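Local atomic coordinates of substrate-binding protein (Synechococcus sp., PDB entry 6WPN), a protein that probably binds a sugar or oligosaccharide in the periplasm of a marine cyanobacterium and serves its uptake as the substrate-binding component of a transport system. Residues V143-V148 and R368-E373; Q31-Q36 and R73-A78. All coordinates share one frame; numbering follows the deposited sequence.

Interaction 1: V143-V148 and R368-E373; sequences VRLSLV and RLLSAE
The hydroxyl of S371 donates a hydrogen bond to the backbone carbonyl of V143, with OG to O 3.0 Å. The donor lies in the carbonyl plane, and with a C=O...OG angle of 154° it stands moderately off the line of the C=O bond. The chain has the α/β fold of a periplasmic solute-binding protein, and here helix 359-374 rests against the long strand 137-149 of its mixed sheet. S371 OG sits beside its own backbone N and opposite its carbonyl carbon (chi1 -71°), and from there it also makes a weak hydrogen bond to A367 O, one turn back in the helix. The hydroxyl thus lies between a carbonyl of its own helix and one of the neighbouring chain segment, with V143 O the stronger partner.

L145 closes over this polar pair from the sheet side. Its branch point and both methyls converge on the hydroxyl: CG is 3.4 Å from S371 OG, and CD1 and CD2 follow at nearly the same distance, giving the oxygen an apolar lid. The CD2 methyl also reaches the helix backbone, 3.8 Å from S371 N. The two leucine side chains run at a slant to one another, and each methyl of L145 meets a different carbon of L370, CD2 at CG (4.0 Å) and CD1 at CB (4.1 Å). On its strand L145 is backbone-paired with S263, and its side chain also touches P284 of strand 282-285, which leaves the leucine held between that strand and the helix.

V143 adds a lighter touch two residues earlier. Its CB is directed at the helix, and its side chain also touches L375, just past the helix end. With CG1 anti to the backbone N (chi1 179°), the other methyl, CG2, is left to approach the helix carbonyl, 4.0 Å from S371 O.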
# COMPACT_ATOMS: atom_id res chain seq x y z
N VAL A 143 -1.19 -7.00 -2.89
CA VAL A 143 0.09 -7.08 -3.57
C VAL A 143 -0.10 -6.43 -4.93
O VAL A 143 -0.83 -6.96 -5.79
CB VAL A 143 0.57 -8.54 -3.71
CG1 VAL A 143 1.89 -8.58 -4.45
CG2 VAL A 143 0.68 -9.18 -2.34
N ARG A 144 0.53 -5.29 -5.15
CA ARG A 144 0.40 -4.58 -6.42
C ARG A 144 1.27 -5.21 -7.49
O ARG A 144 2.42 -5.61 -7.24
CB ARG A 144 0.73 -3.10 -6.26
CG ARG A 144 2.17 -2.79 -5.95
CD ARG A 144 2.39 -1.29 -5.91
NE ARG A 144 3.75 -0.99 -5.49
CZ ARG A 144 4.10 -0.74 -4.23
NH1 ARG A 144 3.18 -0.74 -3.27
NH2 ARG A 144 5.37 -0.48 -3.93
N LEU A 145 0.72 -5.34 -8.69
CA LEU A 145 1.42 -5.92 -9.82
C LEU A 145 1.89 -4.82 -10.78
O LEU A 145 1.69 -3.63 -10.55
CB LEU A 145 0.51 -6.92 -10.54
CG LEU A 145 -0.19 -7.95 -9.66
CD1 LEU A 145 -1.25 -8.68 -10.46
CD2 LEU A 145 0.81 -8.93 -9.07
N SER A 146 2.54 -5.24 -11.86
CA SER A 146 2.89 -4.36 -12.97
C SER A 146 1.88 -4.58 -14.09
O SER A 146 1.87 -5.64 -14.72
CB SER A 146 4.31 -4.63 -13.46
OG SER A 146 5.28 -4.24 -12.50
N LEU A 147 1.00 -3.61 -14.29
CA LEU A 147 0.10 -3.63 -15.45
C LEU A 147 0.84 -3.07 -16.66
O LEU A 147 1.17 -1.88 -16.70
CB LEU A 147 -1.17 -2.85 -15.15
CG LEU A 147 -1.94 -3.34 -13.92
CD1 LEU A 147 -3.24 -2.55 -13.75
CD2 LEU A 147 -2.22 -4.83 -14.01
N VAL A 148 1.13 -3.92 -17.64
CA VAL A 148 2.00 -3.57 -18.76
C VAL A 148 1.16 -3.41 -20.02
O VAL A 148 0.43 -4.34 -20.41
CB VAL A 148 3.10 -4.63 -18.96
CG1 VAL A 148 3.87 -4.35 -20.23
CG2 VAL A 148 4.02 -4.63 -17.75
N ARG A 368 -5.43 -11.62 -10.25
CA ARG A 368 -5.63 -12.04 -8.87
C ARG A 368 -4.73 -13.23 -8.52
O ARG A 368 -4.21 -13.32 -7.41
CB ARG A 368 -7.09 -12.40 -8.62
CG ARG A 368 -8.07 -11.25 -8.74
CD ARG A 368 -9.49 -11.75 -8.54
NE ARG A 368 -9.65 -12.31 -7.20
CZ ARG A 368 -10.64 -13.12 -6.84
NH1 ARG A 368 -11.57 -13.48 -7.72
NH2 ARG A 368 -10.70 -13.57 -5.60
N LEU A 369 -4.54 -14.14 -9.47
CA LEU A 369 -3.71 -15.31 -9.22
C LEU A 369 -2.24 -14.92 -9.09
O LEU A 369 -1.51 -15.49 -8.28
CB LEU A 369 -3.89 -16.33 -10.34
CG LEU A 369 -3.32 -17.72 -10.09
CD1 LEU A 369 -3.92 -18.30 -8.82
CD2 LEU A 369 -3.60 -18.62 -11.28
N LEU A 370 -1.79 -13.95 -9.89
CA LEU A 370 -0.42 -13.49 -9.78
C LEU A 370 -0.18 -12.79 -8.44
O LEU A 370 0.88 -12.96 -7.83
CB LEU A 370 -0.09 -12.58 -10.96
CG LEU A 370 1.39 -12.29 -11.23
CD1 LEU A 370 2.19 -13.57 -11.13
CD2 LEU A 370 1.53 -11.69 -12.63
N SER A 371 -1.16 -12.02 -7.97
CA SER A 371 -1.05 -11.40 -6.65
C SER A 371 -0.95 -12.46 -5.55
O SER A 371 -0.14 -12.34 -4.63
CB SER A 371 -2.22 -10.47 -6.38
OG SER A 371 -2.14 -9.30 -7.17
N ALA A 372 -1.78 -13.50 -5.62
CA ALA A 372 -1.76 -14.53 -4.59
C ALA A 372 -0.44 -15.30 -4.59
O ALA A 372 0.04 -15.71 -3.53
CB ALA A 372 -2.94 -15.49 -4.76
N GLU A 373 0.14 -15.51 -5.77
CA GLU A 373 1.42 -16.21 -5.87
C GLU A 373 2.56 -15.33 -5.38
O GLU A 373 3.49 -15.81 -4.72
CB GLU A 373 1.63 -16.66 -7.31
CG GLU A 373 0.65 -17.76 -7.70
CD GLU A 373 0.80 -18.20 -9.15
OE1 GLU A 373 0.93 -17.33 -10.03
OE2 GLU A 373 0.78 -19.43 -9.39

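Interaction 2: Q31-Q36 and R73-A78; sequences QLWTLQ and RKLLAA
W33 sends its indole from the strand 31-35 to the helix 73-78, beginning with a CB that points at the helix. CG stands beside the backbone N, opposite the carbonyl carbon (chi1 -76°); with chi2 at 19° on top of this, the six-membered half of the ring faces the helix. CZ3 meets the helix backbone at L75 N, which lies in the ring plane at its edge, 3.5 Å from CZ3. The same carbon packs on the side chain of L75, 3.8 Å from CB, with CD1 hardly farther.

Strand 30-35 is the middle one of three parallel strands, flanked by 61-66 and 87-90. Helix 72-80 belongs to the β-α-β crossover joining those two, and it covers W33 while L32 packs on helix 42-55. The strand and helix segments run nearly antiparallel (165°), their axes 11.9 Å apart, a gap the indole spans.

At the tip, CH2 is 3.3 Å from K74 O, which lies near the ring plane and also accepts the helical bond from A78 N. One turn on, the A78 methyl approaches obliquely, its CB 3.9 Å from W33 CH2 and slightly farther from CZ2.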
# COMPACT_ATOMS: atom_id res chain seq x y z
N GLN A 31 -18.79 2.77 16.63
CA GLN A 31 -18.42 3.55 15.45
C GLN A 31 -17.22 2.90 14.79
O GLN A 31 -16.17 2.74 15.43
CB GLN A 31 -18.15 5.01 15.79
CG GLN A 31 -19.35 5.81 16.26
CD GLN A 31 -18.98 7.23 16.64
OE1 GLN A 31 -17.83 7.50 17.01
NE2 GLN A 31 -19.94 8.14 16.55
N LEU A 32 -17.37 2.51 13.53
CA LEU A 32 -16.31 1.90 12.74
C LEU A 32 -15.74 2.93 11.78
O LEU A 32 -16.50 3.65 11.12
CB LEU A 32 -16.83 0.69 11.97
CG LEU A 32 -15.91 0.11 10.89
CD1 LEU A 32 -14.70 -0.59 11.51
CD2 LEU A 32 -16.67 -0.83 9.99
N TRP A 33 -14.42 3.02 11.73
CA TRP A 33 -13.71 3.96 10.86
C TRP A 33 -12.89 3.16 9.86
O TRP A 33 -12.01 2.39 10.25
CB TRP A 33 -12.79 4.87 11.68
CG TRP A 33 -13.49 5.95 12.44
CD1 TRP A 33 -14.82 6.01 12.77
CD2 TRP A 33 -12.89 7.12 13.01
NE1 TRP A 33 -15.08 7.16 13.48
CE2 TRP A 33 -13.91 7.86 13.65
CE3 TRP A 33 -11.58 7.63 13.03
CZ2 TRP A 33 -13.66 9.06 14.30
CZ3 TRP A 33 -11.34 8.82 13.67
CH2 TRP A 33 -12.38 9.53 14.30
N THR A 34 -13.17 3.35 8.57
CA THR A 34 -12.43 2.66 7.52
C THR A 34 -11.73 3.69 6.63
O THR A 34 -12.07 4.87 6.63
CB THR A 34 -13.35 1.77 6.66
OG1 THR A 34 -14.39 2.56 6.07
CG2 THR A 34 -13.97 0.68 7.51
N LEU A 35 -10.76 3.20 5.86
CA LEU A 35 -9.89 4.05 5.05
C LEU A 35 -10.18 3.84 3.57
O LEU A 35 -10.02 2.72 3.06
CB LEU A 35 -8.42 3.76 5.34
CG LEU A 35 -7.95 4.12 6.74
CD1 LEU A 35 -6.44 3.97 6.84
CD2 LEU A 35 -8.39 5.53 7.06
N GLN A 36 -10.57 4.91 2.89
CA GLN A 36 -10.73 4.97 1.43
C GLN A 36 -11.44 3.72 0.89
O GLN A 36 -10.92 2.99 0.05
CB GLN A 36 -9.37 5.16 0.75
CG GLN A 36 -8.76 6.56 0.94
CD GLN A 36 -9.35 7.64 0.04
OE1 GLN A 36 -10.51 7.56 -0.37
NE2 GLN A 36 -8.55 8.66 -0.25
N ARG A 73 -6.05 13.68 12.14
CA ARG A 73 -6.77 14.89 12.53
C ARG A 73 -8.16 14.55 13.07
O ARG A 73 -8.63 15.16 14.04
CB ARG A 73 -6.87 15.87 11.35
CG ARG A 73 -7.64 15.35 10.14
CD ARG A 73 -8.11 16.49 9.22
NE ARG A 73 -8.94 15.97 8.12
CZ ARG A 73 -9.66 16.72 7.29
NH1 ARG A 73 -9.68 18.05 7.41
NH2 ARG A 73 -10.37 16.14 6.34
N LYS A 74 -8.83 13.58 12.45
CA LYS A 74 -10.19 13.24 12.83
C LYS A 74 -10.23 12.39 14.10
O LYS A 74 -11.17 12.52 14.90
CB LYS A 74 -10.87 12.51 11.67
CG LYS A 74 -10.99 13.35 10.40
CD LYS A 74 -11.95 14.52 10.54
CE LYS A 74 -12.04 15.33 9.25
NZ LYS A 74 -12.64 14.55 8.12
N LEU A 75 -9.23 11.52 14.30
CA LEU A 75 -9.14 10.77 15.55
C LEU A 75 -8.87 11.69 16.73
O LEU A 75 -9.44 11.50 17.81
CB LEU A 75 -8.04 9.71 15.44
CG LEU A 75 -7.91 8.76 16.63
CD1 LEU A 75 -9.09 7.81 16.71
CD2 LEU A 75 -6.60 7.99 16.58
N LEU A 76 -8.02 12.70 16.55
CA LEU A 76 -7.74 13.65 17.63
C LEU A 76 -8.99 14.42 18.03
O LEU A 76 -9.23 14.63 19.23
CB LEU A 76 -6.63 14.61 17.20
CG LEU A 76 -6.15 15.63 18.23
CD1 LEU A 76 -5.37 14.97 19.34
CD2 LEU A 76 -5.31 16.69 17.54
N ALA A 77 -9.80 14.83 17.06
CA ALA A 77 -11.02 15.56 17.39
C ALA A 77 -11.99 14.69 18.18
O ALA A 77 -12.60 15.16 19.15
CB ALA A 77 -11.68 16.07 16.10
N ALA A 78 -12.12 13.42 17.81
CA ALA A 78 -13.05 12.54 18.51
C ALA A 78 -12.56 12.19 19.91
O ALA A 78 -13.36 12.06 20.84
CB ALA A 78 -13.28 11.26 17.69

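Both contacts set a helix against a strand of the same mixed sheet, but they use different strands and different helices, and their centres lie 30 Å apart on opposite sides of the chain's centre. Interaction 1 is buried and joins parts of the chain some 220 residues apart; a serine hydroxyl is bonded to a backbone carbonyl there under a cover of aliphatic groups. Interaction 2 is nearer the surface and local, bridging 37 residues within a parallel α/β unit. Its chemistry is that of one indole, edge-on to the helix backbone and packed on the side chains of L75 and A78. The nearest atoms of the two contacts remain about 14 Å apart.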